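Local structure of large component of pyocin AP41 (4UHQ) at residues S31-Q36 and S57-A62; D35-K40 and E50-A55; K43-F48 and G106-I111; E95-V100 and N113-T118. The protein probably acts as a DNA-cutting endonuclease of the colicin/pyocin family, this chain being the nuclease domain of the bacteriocin's large component. All coordinates share one frame; numbering follows the deposited sequence.

Interaction 1 of 4, residues S31-Q36 and S57-A62; sequences SQIADQ and SKDPSA
The carboxylate of Asp59 lies between two N-H donors that reach its OD2 from opposite faces of the carboxylate plane: the side-chain amide of Gln32 and the backbone N of Ala62. Gln32 NE2 stands 2.9 Å from Asp59 OD2 in a nearly straight bond, N-H...O 177°. The acceptor lies in the amide's own plane, whereas the amide is well above the plane of the carboxylate, and the two flat groups are turned 57° against each other. Gln32 CG lies 3.4 Å from Asp59 OD1, and the bend at chi2 beyond it swings the amide onto OD2. Asp59 is the N-cap of helix 60-63, and its bond from Ala62 N, also 2.9 Å, is the capping bond. Its CG is anti to the backbone N (chi1 -176°), an orientation that lets one oxygen serve its own helix and helix 31-37 together. A short acid suits both tasks, and glutamine supplies an N-H donor without adding a charge. Beneath the polar pair the contact turns apolar. The CD1 methyl of Ile33 meets Asp59 CB at 3.9 Å and, more loosely, Ala62 CB, while Ile33 also packs on Ala55 and, through CG2, on the Phe52 ring of helix 45-57. Toward solvent, Gln36 OE1, whose amide NE2 is engaged by Ala55 O, rests 4.1 Å from Lys58 CD.

Interaction 2 of 4, residues D35-K40 and E50-A55; sequences DQLRGK and EQFWMA
The last, weakly bonded turn of helix 31-37 lies against the flank of helix 45-57, and the type II turn from Leu37 to Lys40 then leads its chain into strand 41-42. Leu37 is the apolar wedge of this helix-helix contact. Its CG is anti to the carbonyl carbon (chi1 -58°), and the two methyls beyond it divide the work. CD1 comes within 3.8 Å of Phe52 CD2, approaching the ring obliquely, while CD2 lies against the helix backbone, 3.8 Å from Gln51 O. A branched leucine can thus fill the place between an aromatic ring and a main chain. One turn farther along, Ala55 is small enough for the amide of Gln36 to lie across its methyl: Gln36 OE1 is 3.4 Å from Ala55 CB. The same amide donates from NE2 to Ala55 O at 3.1 Å. The bond is fairly straight, N-H...O 158°, although the donor sits above the carbonyl plane; a long, neutral side chain can both cover the methyl and bond to the carbonyl. Lys40 folds over the outer side, its NZ turning back to bond Gln36 O at 3.1 Å. From the turn, Arg38 NH2 reaches back to Asp35 OD1, 2.9 Å away and in the guanidinium plane, forming a salt bridge. Around the contact, Leu37 also touches Phe42 of strand 41-42, Ile33 of helix 31-37 packs on both Phe52 and Ala55, and Trp53, whose CB points away from the contact, touches Ala79 and Pro80.

Interaction 3 of 4, residues K43-F48 and G106-I111; sequences KSWRDF and GALYNI
Tyr109, Leu108 and Ile111 come from the long loop joining the two strands of the HNH nuclease motif, and they pack on the first turn of helix 45-57. The tight part is largely aromatic and aliphatic. Tyr109 CE1 reaches Phe48 CB at 3.7 Å, with the methylene at the edge of the tyrosine ring; the two rings are oblique, their planes 50° apart. Phe48 CZ then meets Ile111 CG1 at 4.2 Å. Broad, flat side chains suit this place because each can touch several neighbours at once. Leu108 lays its CG over the face of the Tyr109 ring and presses CD1 to 3.5 Å from Trp45 CE3. Trp45 has its CG anti to the backbone N (chi1 178°), and its six-membered ring thereby extends to the loop backbone. Tyr109 OH, hydrogen-bonded to Glu2 O, packs 3.0 Å from Ser44 C. Ser44 is the helix N-cap, its OG accepting from Asp47 N. The loose, solvent side is at Lys43: its N bonds Asp47 OD2, but its CB points away from the loop and its side chain comes no nearer than 6.5 Å. Leu108 O, bonded to His98 NE2, also lies 3.2 Å from Trp45 CZ3.

Interaction 4 of 4, residues E95-V100 and N113-T118; sequences EIHHVV and NLVIVT. With NI (nickel (II) ion), chain E.
The two strands of the HNH (beta-beta-alpha metal) motif pair here, and the first of them carries His97 into the nickel site. Strands 95-98 and 114-117 run antiparallel. Glu95 with Val117 and His97 with Val115 are hydrogen-bonded pairs; Glu95 N meets Val117 O at 2.8 Å. His97 binds nickel through ND1 at 2.1 Å, and His122 and His126 of helix 119-132 and a water, its O 2.2 Å from the nickel, also bind the metal. Val115 CG2 abuts the edge of the His97 ring, 3.5 Å from CD2, and Val117 CG2 backs its CB, so beta-branched side chains flank the ligand. Ile96, His98, Leu114 and Ile116 face the other side. There Leu114 CD2 sits over one face of the His98 ring in a CH-pi contact, 3.8 Å from the centroid, while Ile96 CG1 meets Ile116 CD1. Beside the loop that follows strand 95-98, Asn113 fits because its amide both accepts and donates: OD1 takes Val100 N at 2.9 Å and ND2 gives to Val100 O at 3.1 Å. With CG anti to its backbone N (chi1 -164°), it reaches across to mimic another backbone pair. Glu95 OE1 accepts from His122 ND1, a second-shell bond that should orient that ligand. His98, also held by Leu108, bonds through ND1 a citrate, probably from the crystallisation liquor, which may mark an anion pocket.

In the fold
Helix 45-57 ties the four contacts together. Interactions 1 and 2 share Asp35 and Gln36, with centres about 8 Å apart, and Ile33 packs on Phe52 between them. Interaction 3 lies about 10 Å from interaction 2, centre to centre, joined by Leu37, which touches both Phe48 and Ile111. The core continues into interaction 4, where Phe52 CZ meets Ile116 CD1 at 3.8 Å. Interaction 3 reaches the metal-bearing hairpin most directly: Ala107 O lies 3.1 Å from Asn113 ND2, a probable hydrogen bond, and the Trp45 ring meets that of His98. Interaction 4 holds the nickel ligand His97, and the side chains of Trp45 and Phe52 lie about 9 and 14 Å from the nickel.

Interaction 1 of 4, residues S31-Q36 and S57-A62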
loop_
_atom_site.group_PDB
_atom_site.type_symbol
_atom_site.label_atom_id
_atom_site.label_comp_id
_atom_site.label_asym_id
_atom_site.label_seq_id
_atom_site.Cartn_x
_atom_site.Cartn_y
_atom_site.Cartn_z
ATOM N N SER A 31 2.852 -9.587 6.706
ATOM C CA SER A 31 4.056 -10.304 6.423
ATOM C C SER A 31 3.883 -11.344 5.313
ATOM O O SER A 31 4.829 -11.599 4.550
ATOM C CB SER A 31 4.592 -10.968 7.710
ATOM O OG SER A 31 3.682 -11.969 8.214
ATOM N N GLN A 32 2.697 -11.938 5.174
ATOM C CA GLN A 32 2.586 -12.972 4.152
ATOM C C GLN A 32 2.549 -12.385 2.748
ATOM O O GLN A 32 2.782 -13.094 1.769
ATOM C CB GLN A 32 1.352 -13.869 4.387
ATOM C CG GLN A 32 0.012 -13.181 4.168
ATOM C CD GLN A 32 -0.513 -12.409 5.382
ATOM O OE1 GLN A 32 0.259 -12.079 6.319
ATOM N NE2 GLN A 32 -1.839 -12.128 5.386
ATOM N N ILE A 33 2.230 -11.092 2.652
ATOM C CA ILE A 33 2.290 -10.382 1.375
ATOM C C ILE A 33 3.758 -10.020 1.137
ATOM O O ILE A 33 4.288 -10.256 0.049
ATOM C CB ILE A 33 1.442 -9.092 1.415
ATOM C CG1 ILE A 33 -0.046 -9.427 1.655
ATOM C CG2 ILE A 33 1.601 -8.307 0.108
ATOM C CD1 ILE A 33 -0.560 -10.426 0.705
ATOM N N ALA A 34 4.420 -9.508 2.172
ATOM C CA ALA A 34 5.865 -9.219 2.029
ATOM C C ALA A 34 6.634 -10.464 1.579
ATOM O O ALA A 34 7.558 -10.367 0.772
ATOM C CB ALA A 34 6.444 -8.693 3.333
ATOM N N ASP A 35 6.256 -11.634 2.098
ATOM C CA ASP A 35 6.982 -12.856 1.761
ATOM C C ASP A 35 6.927 -13.186 0.273
ATOM O O ASP A 35 7.815 -13.884 -0.231
ATOM C CB ASP A 35 6.420 -14.055 2.543
ATOM C CG ASP A 35 6.729 -14.008 4.056
ATOM O OD1 ASP A 35 7.675 -13.311 4.472
ATOM O OD2 ASP A 35 5.969 -14.677 4.800
ATOM N N GLN A 36 5.863 -12.729 -0.426
ATOM C CA GLN A 36 5.721 -13.008 -1.846
ATOM C C GLN A 36 6.497 -12.027 -2.728
ATOM O O GLN A 36 6.593 -12.251 -3.932
ATOM C CB GLN A 36 4.259 -12.925 -2.286
ATOM C CG GLN A 36 3.336 -13.881 -1.665
ATOM C CD GLN A 36 1.924 -13.594 -2.132
ATOM O OE1 GLN A 36 1.554 -13.827 -3.301
ATOM N NE2 GLN A 36 1.107 -13.084 -1.207
ATOM N N SER A 57 -4.183 -10.611 -3.917
ATOM C CA SER A 57 -5.245 -11.447 -4.510
ATOM C C SER A 57 -5.069 -12.936 -4.239
ATOM O O SER A 57 -6.063 -13.692 -4.282
ATOM C CB SER A 57 -5.312 -11.167 -6.030
ATOM O OG SER A 57 -4.362 -11.968 -6.768
ATOM N N LYS A 58 -3.831 -13.364 -3.978
ATOM C CA LYS A 58 -3.551 -14.767 -3.757
ATOM C C LYS A 58 -3.584 -15.135 -2.285
ATOM O O LYS A 58 -3.373 -16.306 -1.953
ATOM C CB LYS A 58 -2.189 -15.119 -4.361
ATOM C CG LYS A 58 -2.172 -15.057 -5.876
ATOM C CD LYS A 58 -0.749 -15.066 -6.425
ATOM C CE LYS A 58 -0.747 -14.982 -7.947
ATOM N NZ LYS A 58 0.652 -14.968 -8.481
ATOM N N ASP A 59 -3.870 -14.163 -1.418
ATOM C CA ASP A 59 -3.883 -14.450 0.016
ATOM C C ASP A 59 -5.282 -14.406 0.624
ATOM O O ASP A 59 -5.891 -13.355 0.668
ATOM C CB ASP A 59 -3.026 -13.439 0.777
ATOM C CG ASP A 59 -2.943 -13.774 2.243
ATOM O OD1 ASP A 59 -2.408 -14.837 2.546
ATOM O OD2 ASP A 59 -3.444 -13.011 3.091
ATOM N N PRO A 60 -5.790 -15.540 1.105
ATOM C CA PRO A 60 -7.198 -15.521 1.554
ATOM C C PRO A 60 -7.484 -14.524 2.667
ATOM O O PRO A 60 -8.542 -13.869 2.638
ATOM C CB PRO A 60 -7.412 -16.953 2.039
ATOM C CG PRO A 60 -6.485 -17.763 1.121
ATOM C CD PRO A 60 -5.244 -16.889 0.995
ATOM N N SER A 61 -6.571 -14.381 3.618
ATOM C CA SER A 61 -6.764 -13.468 4.722
ATOM C C SER A 61 -6.823 -12.039 4.263
ATOM O O SER A 61 -7.622 -11.257 4.752
ATOM C CB SER A 61 -5.646 -13.636 5.772
ATOM O OG SER A 61 -5.674 -14.938 6.296
ATOM N N ALA A 62 -5.990 -11.678 3.301
ATOM C CA ALA A 62 -6.030 -10.299 2.828
ATOM C C ALA A 62 -7.227 -10.023 1.958
ATOM O O ALA A 62 -7.705 -8.895 1.897
ATOM C CB ALA A 62 -4.712 -9.969 2.063
#

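Interaction 2 of 4, residues D35-K40 and E50-A55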
loop_
_atom_site.group_PDB
_atom_site.type_symbol
_atom_site.label_atom_id
_atom_site.label_comp_id
_atom_site.label_asym_id
_atom_site.label_seq_id
_atom_site.Cartn_x
_atom_site.Cartn_y
_atom_site.Cartn_z
ATOM N N ASP A 35 6.256 -11.634 2.098
ATOM C CA ASP A 35 6.982 -12.856 1.761
ATOM C C ASP A 35 6.927 -13.186 0.273
ATOM O O ASP A 35 7.815 -13.884 -0.231
ATOM C CB ASP A 35 6.420 -14.055 2.543
ATOM C CG ASP A 35 6.729 -14.008 4.056
ATOM O OD1 ASP A 35 7.675 -13.311 4.472
ATOM O OD2 ASP A 35 5.969 -14.677 4.800
ATOM N N GLN A 36 5.863 -12.729 -0.426
ATOM C CA GLN A 36 5.721 -13.008 -1.846
ATOM C C GLN A 36 6.497 -12.027 -2.728
ATOM O O GLN A 36 6.593 -12.251 -3.932
ATOM C CB GLN A 36 4.259 -12.925 -2.286
ATOM C CG GLN A 36 3.336 -13.881 -1.665
ATOM C CD GLN A 36 1.924 -13.594 -2.132
ATOM O OE1 GLN A 36 1.554 -13.827 -3.301
ATOM N NE2 GLN A 36 1.107 -13.084 -1.207
ATOM N N LEU A 37 7.020 -10.951 -2.141
ATOM C CA LEU A 37 7.693 -9.877 -2.889
ATOM C C LEU A 37 9.172 -9.708 -2.566
ATOM O O LEU A 37 9.979 -9.413 -3.452
ATOM C CB LEU A 37 6.994 -8.536 -2.607
ATOM C CG LEU A 37 5.499 -8.582 -2.982
ATOM C CD1 LEU A 37 4.833 -7.317 -2.433
ATOM C CD2 LEU A 37 5.265 -8.655 -4.459
ATOM N N ARG A 38 9.515 -9.896 -1.296
ATOM C CA ARG A 38 10.885 -9.713 -0.827
ATOM C C ARG A 38 11.876 -10.546 -1.638
ATOM O O ARG A 38 11.658 -11.730 -1.897
ATOM C CB ARG A 38 10.974 -10.082 0.660
ATOM C CG ARG A 38 12.406 -10.024 1.222
ATOM C CD ARG A 38 12.461 -10.384 2.672
ATOM N NE ARG A 38 11.984 -11.744 2.936
ATOM C CZ ARG A 38 10.788 -12.015 3.440
ATOM N NH1 ARG A 38 9.946 -11.026 3.708
ATOM N NH2 ARG A 38 10.412 -13.268 3.649
ATOM N N GLY A 39 12.972 -9.921 -2.046
ATOM C CA GLY A 39 13.993 -10.618 -2.788
ATOM C C GLY A 39 13.799 -10.603 -4.289
ATOM O O GLY A 39 14.728 -10.947 -5.010
ATOM N N LYS A 40 12.618 -10.212 -4.757
ATOM C CA LYS A 40 12.360 -10.215 -6.193
ATOM C C LYS A 40 12.827 -8.912 -6.807
ATOM O O LYS A 40 12.814 -7.878 -6.122
ATOM C CB LYS A 40 10.872 -10.410 -6.464
ATOM C CG LYS A 40 10.391 -11.806 -6.219
ATOM C CD LYS A 40 8.919 -11.908 -6.574
ATOM C CE LYS A 40 8.410 -13.333 -6.384
ATOM N NZ LYS A 40 8.886 -13.938 -5.096
ATOM N N GLU A 50 1.713 -3.485 -9.204
ATOM C CA GLU A 50 0.923 -4.543 -9.818
ATOM C C GLU A 50 1.189 -5.873 -9.128
ATOM O O GLU A 50 0.242 -6.590 -8.797
ATOM C CB GLU A 50 1.222 -4.621 -11.320
ATOM C CG GLU A 50 0.689 -3.452 -12.045
ATOM C CD GLU A 50 1.173 -3.386 -13.482
ATOM O OE1 GLU A 50 2.049 -4.202 -13.866
ATOM O OE2 GLU A 50 0.693 -2.507 -14.225
ATOM N N GLN A 51 2.447 -6.209 -8.851
ATOM C CA GLN A 51 2.726 -7.502 -8.243
ATOM C C GLN A 51 2.280 -7.495 -6.792
ATOM O O GLN A 51 1.882 -8.536 -6.249
ATOM C CB GLN A 51 4.216 -7.875 -8.384
ATOM C CG GLN A 51 4.653 -8.043 -9.836
ATOM C CD GLN A 51 6.036 -8.666 -9.988
ATOM O OE1 GLN A 51 6.411 -9.569 -9.241
ATOM N NE2 GLN A 51 6.791 -8.189 -10.969
ATOM N N PHE A 52 2.311 -6.315 -6.157
ATOM C CA PHE A 52 1.824 -6.202 -4.795
ATOM C C PHE A 52 0.338 -6.585 -4.750
ATOM O O PHE A 52 -0.102 -7.380 -3.910
ATOM C CB PHE A 52 2.019 -4.757 -4.269
ATOM C CG PHE A 52 1.435 -4.552 -2.916
ATOM C CD1 PHE A 52 0.113 -4.156 -2.776
ATOM C CD2 PHE A 52 2.206 -4.710 -1.796
ATOM C CE1 PHE A 52 -0.449 -4.006 -1.503
ATOM C CE2 PHE A 52 1.678 -4.501 -0.514
ATOM C CZ PHE A 52 0.334 -4.179 -0.368
ATOM N N TRP A 53 -0.465 -5.983 -5.615
ATOM C CA TRP A 53 -1.896 -6.258 -5.498
ATOM C C TRP A 53 -2.187 -7.676 -5.967
ATOM O O TRP A 53 -3.117 -8.314 -5.460
ATOM C CB TRP A 53 -2.726 -5.247 -6.256
ATOM C CG TRP A 53 -2.677 -3.906 -5.540
ATOM C CD1 TRP A 53 -2.075 -2.778 -5.991
ATOM C CD2 TRP A 53 -3.204 -3.616 -4.234
ATOM N NE1 TRP A 53 -2.222 -1.772 -5.049
ATOM C CE2 TRP A 53 -2.877 -2.260 -3.958
ATOM C CE3 TRP A 53 -3.871 -4.373 -3.252
ATOM C CZ2 TRP A 53 -3.245 -1.620 -2.779
ATOM C CZ3 TRP A 53 -4.255 -3.712 -2.077
ATOM C CH2 TRP A 53 -3.918 -2.355 -1.846
ATOM N N MET A 54 -1.405 -8.212 -6.920
ATOM C CA MET A 54 -1.587 -9.650 -7.261
ATOM C C MET A 54 -1.263 -10.546 -6.060
ATOM O O MET A 54 -1.951 -11.558 -5.847
ATOM C CB MET A 54 -0.715 -10.016 -8.443
ATOM C CG MET A 54 -1.030 -9.160 -9.627
ATOM S SD MET A 54 -1.076 -10.224 -11.042
ATOM C CE MET A 54 -2.110 -11.565 -10.335
ATOM N N ALA A 55 -0.250 -10.191 -5.268
ATOM C CA ALA A 55 0.042 -10.965 -4.057
ATOM C C ALA A 55 -1.127 -10.915 -3.083
ATOM O O ALA A 55 -1.490 -11.941 -2.492
ATOM C CB ALA A 55 1.317 -10.441 -3.371
#

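Interaction 3 of 4, residues K43-F48 and G106-I111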
loop_
_atom_site.group_PDB
_atom_site.type_symbol
_atom_site.label_atom_id
_atom_site.label_comp_id
_atom_site.label_asym_id
_atom_site.label_seq_id
_atom_site.Cartn_x
_atom_site.Cartn_y
_atom_site.Cartn_z
ATOM N N LYS A 43 11.001 -3.821 -12.138
ATOM C CA LYS A 43 11.489 -2.958 -13.199
ATOM C C LYS A 43 11.217 -1.483 -12.920
ATOM O O LYS A 43 11.907 -0.586 -13.477
ATOM C CB LYS A 43 10.845 -3.347 -14.536
ATOM C CG LYS A 43 10.935 -4.835 -14.859
ATOM C CD LYS A 43 10.398 -5.162 -16.255
ATOM C CE LYS A 43 11.522 -5.112 -17.280
ATOM N NZ LYS A 43 11.168 -5.597 -18.654
ATOM N N SER A 44 10.224 -1.250 -12.074
ATOM C CA SER A 44 9.650 0.084 -11.899
ATOM C C SER A 44 8.696 0.059 -10.737
ATOM O O SER A 44 8.295 -1.031 -10.260
ATOM C CB SER A 44 8.910 0.526 -13.154
ATOM O OG SER A 44 7.723 -0.245 -13.304
ATOM N N TRP A 45 8.283 1.238 -10.283
ATOM C CA TRP A 45 7.295 1.268 -9.206
ATOM C C TRP A 45 5.961 0.646 -9.661
ATOM O O TRP A 45 5.343 -0.129 -8.926
ATOM C CB TRP A 45 7.077 2.692 -8.722
ATOM C CG TRP A 45 6.040 2.721 -7.670
ATOM C CD1 TRP A 45 4.803 3.273 -7.766
ATOM C CD2 TRP A 45 6.122 2.111 -6.372
ATOM N NE1 TRP A 45 4.109 3.077 -6.586
ATOM C CE2 TRP A 45 4.906 2.375 -5.717
ATOM C CE3 TRP A 45 7.126 1.403 -5.693
ATOM C CZ2 TRP A 45 4.655 1.921 -4.432
ATOM C CZ3 TRP A 45 6.854 0.955 -4.426
ATOM C CH2 TRP A 45 5.666 1.228 -3.814
ATOM N N ARG A 46 5.544 0.957 -10.888
ATOM C CA ARG A 46 4.337 0.335 -11.433
ATOM C C ARG A 46 4.396 -1.201 -11.379
ATOM O O ARG A 46 3.414 -1.856 -11.045
ATOM C CB ARG A 46 4.132 0.802 -12.874
ATOM C CG ARG A 46 3.022 0.047 -13.621
ATOM C CD ARG A 46 2.809 0.625 -15.003
ATOM N NE ARG A 46 1.719 -0.050 -15.696
ATOM C CZ ARG A 46 1.286 0.293 -16.906
ATOM N NH1 ARG A 46 1.851 1.305 -17.553
ATOM N NH2 ARG A 46 0.287 -0.373 -17.466
ATOM N N ASP A 47 5.530 -1.774 -11.778
ATOM C CA ASP A 47 5.712 -3.213 -11.714
ATOM C C ASP A 47 5.515 -3.705 -10.300
ATOM O O ASP A 47 4.798 -4.693 -10.042
ATOM C CB ASP A 47 7.129 -3.551 -12.240
ATOM C CG ASP A 47 7.383 -5.037 -12.405
ATOM O OD1 ASP A 47 6.425 -5.826 -12.600
ATOM O OD2 ASP A 47 8.592 -5.407 -12.393
ATOM N N PHE A 48 6.144 -3.039 -9.355
ATOM C CA PHE A 48 5.962 -3.459 -7.963
ATOM C C PHE A 48 4.492 -3.363 -7.524
ATOM O O PHE A 48 3.974 -4.282 -6.876
ATOM C CB PHE A 48 6.855 -2.618 -7.024
ATOM C CG PHE A 48 6.656 -2.957 -5.579
ATOM C CD1 PHE A 48 5.696 -2.313 -4.837
ATOM C CD2 PHE A 48 7.417 -3.937 -4.974
ATOM C CE1 PHE A 48 5.483 -2.657 -3.503
ATOM C CE2 PHE A 48 7.233 -4.272 -3.629
ATOM C CZ PHE A 48 6.268 -3.648 -2.893
ATOM N N GLY A 106 13.725 8.250 1.620
ATOM C CA GLY A 106 13.154 6.925 1.843
ATOM C C GLY A 106 13.377 5.926 0.713
ATOM O O GLY A 106 13.554 6.290 -0.440
ATOM N N ALA A 107 13.333 4.646 1.086
ATOM C CA ALA A 107 13.576 3.526 0.162
ATOM C C ALA A 107 12.339 3.219 -0.675
ATOM O O ALA A 107 11.221 3.158 -0.182
ATOM C CB ALA A 107 14.007 2.267 0.969
ATOM N N LEU A 108 12.547 2.989 -1.963
ATOM C CA LEU A 108 11.451 2.731 -2.898
ATOM C C LEU A 108 10.789 1.370 -2.731
ATOM O O LEU A 108 9.551 1.267 -2.712
ATOM C CB LEU A 108 11.997 2.843 -4.337
ATOM C CG LEU A 108 10.981 2.707 -5.478
ATOM C CD1 LEU A 108 9.848 3.660 -5.396
ATOM C CD2 LEU A 108 11.705 2.911 -6.816
ATOM N N TYR A 109 11.606 0.318 -2.589
ATOM C CA TYR A 109 11.043 -1.056 -2.589
ATOM C C TYR A 109 11.252 -1.765 -1.264
ATOM O O TYR A 109 11.153 -3.001 -1.178
ATOM C CB TYR A 109 11.676 -1.899 -3.683
ATOM C CG TYR A 109 11.524 -1.377 -5.079
ATOM C CD1 TYR A 109 10.276 -1.338 -5.690
ATOM C CD2 TYR A 109 12.626 -0.959 -5.810
ATOM C CE1 TYR A 109 10.135 -0.891 -7.012
ATOM C CE2 TYR A 109 12.490 -0.489 -7.111
ATOM C CZ TYR A 109 11.257 -0.466 -7.701
ATOM O OH TYR A 109 11.126 -0.020 -8.995
ATOM N N ASN A 110 11.521 -0.989 -0.215
ATOM C CA ASN A 110 11.575 -1.565 1.132
ATOM C C ASN A 110 10.172 -1.651 1.673
ATOM O O ASN A 110 9.548 -0.662 1.956
ATOM C CB ASN A 110 12.465 -0.714 2.058
ATOM C CG ASN A 110 12.548 -1.288 3.448
ATOM O OD1 ASN A 110 11.832 -2.219 3.798
ATOM N ND2 ASN A 110 13.494 -0.776 4.252
ATOM N N ILE A 111 9.684 -2.881 1.799
ATOM C CA ILE A 111 8.319 -3.105 2.227
ATOM C C ILE A 111 8.075 -2.577 3.656
ATOM O O ILE A 111 6.934 -2.173 3.988
ATOM C CB ILE A 111 8.010 -4.609 2.119
ATOM C CG1 ILE A 111 8.053 -5.059 0.634
ATOM C CG2 ILE A 111 6.668 -4.939 2.799
ATOM C CD1 ILE A 111 8.360 -6.571 0.442
#

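Interaction 4 of 4, residues E95-V100 and N113-T118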
loop_
_atom_site.group_PDB
_atom_site.type_symbol
_atom_site.label_atom_id
_atom_site.label_comp_id
_atom_site.label_asym_id
_atom_site.label_seq_id
_atom_site.Cartn_x
_atom_site.Cartn_y
_atom_site.Cartn_z
ATOM N N GLU A 95 -3.800 3.510 -1.849
ATOM C CA GLU A 95 -2.464 3.897 -2.283
ATOM C C GLU A 95 -1.399 3.304 -1.403
ATOM O O GLU A 95 -1.628 3.099 -0.220
ATOM C CB GLU A 95 -2.342 5.461 -2.264
ATOM C CG GLU A 95 -3.239 6.046 -3.382
ATOM C CD GLU A 95 -3.284 7.537 -3.447
ATOM O OE1 GLU A 95 -2.718 8.187 -2.539
ATOM O OE2 GLU A 95 -3.923 8.055 -4.398
ATOM N N ILE A 96 -0.230 3.038 -1.984
ATOM C CA ILE A 96 0.928 2.595 -1.230
ATOM C C ILE A 96 1.788 3.831 -0.955
ATOM O O ILE A 96 2.257 4.478 -1.905
ATOM C CB ILE A 96 1.712 1.558 -2.030
ATOM C CG1 ILE A 96 0.829 0.380 -2.417
ATOM C CG2 ILE A 96 2.912 1.077 -1.165
ATOM C CD1 ILE A 96 1.509 -0.535 -3.451
ATOM N N HIS A 97 1.885 4.225 0.308
ATOM C CA HIS A 97 2.665 5.413 0.682
ATOM C C HIS A 97 4.002 5.005 1.284
ATOM O O HIS A 97 4.117 4.033 2.047
ATOM C CB HIS A 97 1.822 6.257 1.666
ATOM C CG HIS A 97 2.589 7.203 2.561
ATOM N ND1 HIS A 97 3.173 8.396 2.134
ATOM C CD2 HIS A 97 2.762 7.168 3.908
ATOM C CE1 HIS A 97 3.701 9.016 3.174
ATOM N NE2 HIS A 97 3.471 8.290 4.263
ATOM N N HIS A 98 5.032 5.748 0.896
ATOM C CA HIS A 98 6.357 5.575 1.467
ATOM C C HIS A 98 6.448 6.378 2.760
ATOM O O HIS A 98 6.366 7.600 2.766
ATOM C CB HIS A 98 7.424 6.029 0.444
ATOM C CG HIS A 98 7.529 5.085 -0.715
ATOM N ND1 HIS A 98 6.738 5.180 -1.847
ATOM C CD2 HIS A 98 8.338 4.011 -0.892
ATOM C CE1 HIS A 98 7.039 4.167 -2.662
ATOM N NE2 HIS A 98 8.003 3.445 -2.105
ATOM N N VAL A 99 6.588 5.660 3.872
ATOM C CA VAL A 99 6.506 6.224 5.216
ATOM C C VAL A 99 7.549 7.317 5.414
ATOM O O VAL A 99 7.224 8.407 5.892
ATOM C CB VAL A 99 6.687 5.118 6.261
ATOM C CG1 VAL A 99 6.705 5.679 7.656
ATOM C CG2 VAL A 99 5.517 4.118 6.177
ATOM N N VAL A 100 8.801 7.007 5.072
ATOM C CA VAL A 100 9.810 8.054 4.835
ATOM C C VAL A 100 9.698 8.345 3.343
ATOM O O VAL A 100 9.936 7.475 2.497
ATOM C CB VAL A 100 11.217 7.571 5.163
ATOM C CG1 VAL A 100 12.224 8.700 4.835
ATOM C CG2 VAL A 100 11.296 7.158 6.626
ATOM N N ASN A 113 9.129 0.211 4.620
ATOM C CA ASN A 113 8.875 1.620 4.389
ATOM C C ASN A 113 7.551 1.879 3.699
ATOM O O ASN A 113 7.307 2.980 3.195
ATOM C CB ASN A 113 9.986 2.223 3.527
ATOM C CG ASN A 113 9.977 3.738 3.574
ATOM O OD1 ASN A 113 9.712 4.315 4.619
ATOM N ND2 ASN A 113 10.245 4.378 2.447
ATOM N N LEU A 114 6.680 0.878 3.674
ATOM C CA LEU A 114 5.376 1.057 2.971
ATOM C C LEU A 114 4.204 0.929 3.931
ATOM O O LEU A 114 4.245 0.096 4.859
ATOM C CB LEU A 114 5.170 0.001 1.876
ATOM C CG LEU A 114 6.312 -0.076 0.899
ATOM C CD1 LEU A 114 6.023 -1.161 -0.136
ATOM C CD2 LEU A 114 6.593 1.254 0.210
ATOM N N VAL A 115 3.186 1.749 3.696
ATOM C CA VAL A 115 1.873 1.506 4.314
ATOM C C VAL A 115 0.813 1.624 3.250
ATOM O O VAL A 115 1.050 2.186 2.163
ATOM C CB VAL A 115 1.561 2.493 5.459
ATOM C CG1 VAL A 115 2.463 2.239 6.658
ATOM C CG2 VAL A 115 1.697 3.978 4.955
ATOM N N ILE A 116 -0.387 1.098 3.537
ATOM C CA ILE A 116 -1.532 1.383 2.675
ATOM C C ILE A 116 -2.381 2.456 3.327
ATOM O O ILE A 116 -2.587 2.434 4.547
ATOM C CB ILE A 116 -2.427 0.149 2.418
ATOM C CG1 ILE A 116 -1.614 -1.023 1.866
ATOM C CG2 ILE A 116 -3.554 0.509 1.442
ATOM C CD1 ILE A 116 -0.764 -0.700 0.604
ATOM N N VAL A 117 -2.778 3.442 2.516
ATOM C CA VAL A 117 -3.573 4.591 2.939
ATOM C C VAL A 117 -4.631 4.872 1.899
ATOM O O VAL A 117 -4.509 4.505 0.717
ATOM C CB VAL A 117 -2.710 5.856 3.124
ATOM C CG1 VAL A 117 -1.923 5.779 4.431
ATOM C CG2 VAL A 117 -1.758 6.013 1.903
ATOM N N THR A 118 -5.716 5.509 2.312
ATOM C CA THR A 118 -6.677 6.003 1.313
ATOM C C THR A 118 -6.106 7.251 0.635
ATOM O O THR A 118 -5.188 7.884 1.168
ATOM C CB THR A 118 -8.031 6.375 1.915
ATOM O OG1 THR A 118 -7.822 7.393 2.903
ATOM C CG2 THR A 118 -8.627 5.185 2.563
HETATM NI NI NI E . 3.461 9.340 0.294
HETATM O O HOH W 1 5.528 9.425 0.906
#